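Local coordinates for acyl-CoA dehydrogenase domain protein Tcur3483 (Thermomonospora curvata, PDB 6WY9), which binds the flavin FAD and probably oxidises CH-CH bonds of its substrates, at residues 289-292 with 293-296; 303-306 with 307-310. All blocks are in the same frame, centred on the assembly; numbering follows the deposited sequence.

Contact 1: 289-292 with 293-296; sequences LEQP and WVRR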
loop_
_atom_site.group_PDB
_atom_site.type_symbol
_atom_site.label_atom_id
_atom_site.label_comp_id
_atom_site.label_asym_id
_atom_site.label_seq_id
_atom_site.Cartn_x
_atom_site.Cartn_y
_atom_site.Cartn_z
ATOM N N LEU A 289 -2.958 3.312 24.315
ATOM C CA LEU A 289 -1.683 3.915 23.877
ATOM C C LEU A 289 -0.438 3.084 24.260
ATOM O O LEU A 289 0.644 3.254 23.655
ATOM C CB LEU A 289 -1.583 5.342 24.443
ATOM C CG LEU A 289 -0.418 6.245 23.912
ATOM C CD1 LEU A 289 -0.558 6.531 22.418
ATOM C CD2 LEU A 289 -0.436 7.542 24.702
ATOM N N GLU A 290 -0.567 2.136 25.191
ATOM C CA GLU A 290 0.577 1.293 25.549
ATOM C C GLU A 290 0.837 0.187 24.542
ATOM O O GLU A 290 1.880 -0.480 24.629
ATOM C CB GLU A 290 0.372 0.671 26.948
ATOM C CG GLU A 290 0.297 1.708 28.065
ATOM C CD GLU A 290 1.597 2.501 28.132
ATOM O OE1 GLU A 290 2.498 2.142 28.933
ATOM O OE2 GLU A 290 1.740 3.440 27.316
ATOM N N GLN A 291 -0.105 -0.067 23.612
ATOM C CA GLN A 291 0.092 -1.097 22.589
ATOM C C GLN A 291 1.060 -0.612 21.509
ATOM O O GLN A 291 0.819 0.441 20.898
ATOM C CB GLN A 291 -1.256 -1.447 21.946
ATOM C CG GLN A 291 -2.231 -2.114 22.910
ATOM C CD GLN A 291 -1.693 -3.424 23.463
ATOM O OE1 GLN A 291 -1.128 -4.247 22.728
ATOM N NE2 GLN A 291 -1.847 -3.618 24.775
ATOM N N PRO A 292 2.150 -1.329 21.250
ATOM C CA PRO A 292 3.043 -0.931 20.152
ATOM C C PRO A 292 2.319 -0.695 18.827
ATOM O O PRO A 292 2.637 0.275 18.111
ATOM C CB PRO A 292 4.017 -2.119 20.080
ATOM C CG PRO A 292 4.127 -2.550 21.526
ATOM C CD PRO A 292 2.715 -2.425 22.069
ATOM N N TRP A 293 1.343 -1.548 18.469
ATOM C CA TRP A 293 0.719 -1.386 17.158
ATOM C C TRP A 293 -0.030 -0.076 17.076
ATOM O O TRP A 293 -0.056 0.563 16.016
ATOM C CB TRP A 293 -0.204 -2.563 16.817
ATOM C CG TRP A 293 -1.494 -2.720 17.675
ATOM C CD1 TRP A 293 -1.692 -3.584 18.733
ATOM C CD2 TRP A 293 -2.764 -2.095 17.436
ATOM N NE1 TRP A 293 -3.003 -3.492 19.195
ATOM C CE2 TRP A 293 -3.676 -2.587 18.408
ATOM C CE3 TRP A 293 -3.217 -1.150 16.508
ATOM C CZ2 TRP A 293 -5.013 -2.152 18.465
ATOM C CZ3 TRP A 293 -4.560 -0.711 16.578
ATOM C CH2 TRP A 293 -5.427 -1.218 17.524
ATOM N N VAL A 294 -0.624 0.362 18.192
ATOM C CA VAL A 294 -1.349 1.631 18.215
ATOM C C VAL A 294 -0.380 2.798 18.002
ATOM O O VAL A 294 -0.641 3.735 17.229
ATOM C CB VAL A 294 -2.097 1.771 19.565
ATOM C CG1 VAL A 294 -2.588 3.229 19.798
ATOM C CG2 VAL A 294 -3.272 0.705 19.693
ATOM N N ARG A 295 0.728 2.785 18.751
ATOM C CA ARG A 295 1.730 3.842 18.619
ATOM C C ARG A 295 2.223 3.946 17.172
ATOM O O ARG A 295 2.338 5.053 16.623
ATOM C CB ARG A 295 2.899 3.600 19.585
ATOM C CG ARG A 295 2.533 3.888 21.004
ATOM C CD ARG A 295 3.739 3.749 21.921
ATOM N NE ARG A 295 3.376 3.967 23.317
ATOM C CZ ARG A 295 4.244 4.323 24.255
ATOM N NH1 ARG A 295 5.520 4.518 23.949
ATOM N NH2 ARG A 295 3.837 4.498 25.483
ATOM N N ARG A 296 2.514 2.803 16.550
ATOM C CA ARG A 296 3.002 2.801 15.169
ATOM C C ARG A 296 1.955 3.373 14.207
ATOM O O ARG A 296 2.303 4.117 13.272
ATOM C CB ARG A 296 3.406 1.388 14.741
ATOM C CG ARG A 296 3.652 1.288 13.186
ATOM C CD ARG A 296 3.756 -0.141 12.672
ATOM N NE ARG A 296 3.878 -0.125 11.233
ATOM C CZ ARG A 296 4.968 -0.523 10.591
ATOM N NH1 ARG A 296 5.983 -1.021 11.273
ATOM N NH2 ARG A 296 5.020 -0.469 9.262
#

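Contact 2: 303-306 with 307-310; sequences AKLE and AMRL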
loop_
_atom_site.group_PDB
_atom_site.type_symbol
_atom_site.label_atom_id
_atom_site.label_comp_id
_atom_site.label_asym_id
_atom_site.label_seq_id
_atom_site.Cartn_x
_atom_site.Cartn_y
_atom_site.Cartn_z
ATOM N N ALA A 303 2.375 11.247 10.246
ATOM C CA ALA A 303 3.278 11.663 9.166
ATOM C C ALA A 303 2.492 11.987 7.897
ATOM O O ALA A 303 2.841 12.936 7.181
ATOM C CB ALA A 303 4.297 10.567 8.867
ATOM N N LYS A 304 1.442 11.215 7.620
ATOM C CA LYS A 304 0.642 11.432 6.409
ATOM C C LYS A 304 -0.245 12.666 6.542
ATOM O O LYS A 304 -0.458 13.384 5.553
ATOM C CB LYS A 304 -0.190 10.191 6.087
ATOM C CG LYS A 304 0.675 9.002 5.519
ATOM C CD LYS A 304 -0.223 7.923 4.953
ATOM C CE LYS A 304 -0.898 8.405 3.665
ATOM N NZ LYS A 304 -1.617 7.228 3.098
ATOM N N LEU A 305 -0.770 12.912 7.759
ATOM C CA LEU A 305 -1.492 14.144 8.067
ATOM C C LEU A 305 -0.592 15.353 8.015
ATOM O O LEU A 305 -1.066 16.439 7.664
ATOM C CB LEU A 305 -2.164 14.090 9.458
ATOM C CG LEU A 305 -3.420 13.181 9.482
ATOM C CD1 LEU A 305 -3.814 12.894 10.972
ATOM C CD2 LEU A 305 -4.625 13.787 8.697
ATOM N N GLU A 306 0.677 15.224 8.437
ATOM C CA GLU A 306 1.571 16.366 8.319
ATOM C C GLU A 306 1.765 16.754 6.852
ATOM O O GLU A 306 1.663 17.930 6.507
ATOM C CB GLU A 306 2.927 16.110 8.968
ATOM C CG GLU A 306 3.830 17.286 8.697
ATOM C CD GLU A 306 5.226 17.146 9.279
ATOM O OE1 GLU A 306 5.339 16.717 10.446
ATOM O OE2 GLU A 306 6.201 17.473 8.557
ATOM N N ALA A 307 2.042 15.785 5.980
ATOM C CA ALA A 307 2.206 16.112 4.561
ATOM C C ALA A 307 0.930 16.744 3.996
ATOM O O ALA A 307 0.991 17.755 3.289
ATOM C CB ALA A 307 2.577 14.855 3.753
ATOM N N MET A 308 -0.236 16.169 4.337
ATOM C CA MET A 308 -1.517 16.697 3.851
ATOM C C MET A 308 -1.721 18.141 4.247
ATOM O O MET A 308 -2.082 18.989 3.427
ATOM C CB MET A 308 -2.682 15.842 4.400
ATOM C CG MET A 308 -4.091 16.459 4.059
ATOM S SD MET A 308 -5.336 15.821 5.211
ATOM C CE MET A 308 -5.005 16.826 6.670
ATOM N N ARG A 309 -1.497 18.454 5.513
ATOM C CA ARG A 309 -1.830 19.797 5.938
ATOM C C ARG A 309 -0.874 20.803 5.324
ATOM O O ARG A 309 -1.268 21.938 5.005
ATOM C CB ARG A 309 -1.812 19.863 7.464
ATOM C CG ARG A 309 -0.423 19.972 8.076
ATOM C CD ARG A 309 -0.440 19.851 9.629
ATOM N NE ARG A 309 -1.210 20.920 10.253
ATOM C CZ ARG A 309 -1.621 20.927 11.525
ATOM N NH1 ARG A 309 -2.319 21.952 11.991
ATOM N NH2 ARG A 309 -1.338 19.921 12.332
ATOM N N LEU A 310 0.388 20.398 5.125
ATOM C CA LEU A 310 1.349 21.308 4.511
ATOM C C LEU A 310 1.062 21.487 3.023
ATOM O O LEU A 310 1.129 22.610 2.500
ATOM C CB LEU A 310 2.767 20.789 4.742
ATOM C CG LEU A 310 3.292 20.915 6.170
ATOM C CD1 LEU A 310 4.582 20.125 6.309
ATOM C CD2 LEU A 310 3.527 22.339 6.520
#

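Contact 1: 289-292 with 293-296
R295 reaches back across the start of its helix and grips the preceding turn twice. Its NE gives a nearly straight hydrogen bond to L289 O at 2.8 Å, with the carbonyl oxygen lying in the guanidinium plane. Next to it, NH2 forms a salt bridge with E290 OE2 at 3.0 Å; the bond is more bent (137°), with the carboxylate met on its syn side but somewhat out of its plane. The arginine gets there because chi1 of -73° sets CG beside the backbone N, opposite the carbonyl carbon, and the chain then runs extended from CG to NE. NH1 of the same group makes a salt bridge with an acidic side chain of a chain of another protein. Behind this clamp the first helical turn closes: R295 N bonds to Q291 O at 3.2 Å and R296 N to P292 O at 3.0 Å. On the far side Q291 CB sits over the five-membered ring of W293 in a CH-pi contact, 4.1 Å from its centroid, and also touches V294 CG2 at 3.7 Å. Q291 OE1 is bonded to a second such chain. This is a helix N-terminus, with Q291 at the N-cap and P292 in the first turn.

Contact 2: 303-306 with 307-310
Two turns of alpha helix in the middle of helix 292-321 make up this contact, and their i to i+4 bonds carry it. A307 N, M308 N, R309 N and L310 N donate in turn to the carbonyls of A303, K304, L305 and E306; the bond from M308 N to K304 O measures 3.0 Å. L305 and M308 extend alongside each other from the same flank of the helix, and the methyl end of the methionine, CE, rests on L305 CD2 at 3.7 Å. A bend at the last methionine torsion (chi3 78°) turns that methyl toward the leucine. Round the helix, E306 and L310 pair in the same fashion: E306 CG meets L310 CD1 at 3.8 Å, the aliphatic part of the glutamate serving as the surface. R309 lays its CG against E306 O at 3.3 Å, its chi1 of 79° setting CG between the backbone N and the carbonyl carbon. L305 and M308 pack onto I273 of helix 263-286. Helix 326-350 lies against K304, A307 and M308, with K304 NZ salt-bridged to D342, while E306, A307 and L310 meet apolar side chains of a chain of another protein.

In the fold
Both contacts lie on helix 292-321, in series: contact 1 sets its N-terminal start, and contact 2 lies about four turns further along the same helix. Their centres are about 20 Å apart and their nearest atoms about 8 Å, so they do not touch. Contact 1 is the more peripheral, its centre about 34 Å from that of the chain, against about 20 Å for contact 2. Helix 326-350 borders both, receiving W293 and V294 near I350 and the K304 side further along; helix 263-286 likewise meets L289 and L305. Neither contact belongs to the flavin pocket; contact 1 meets chains of another protein and the second copy of this one, contact 2 a chain of another protein.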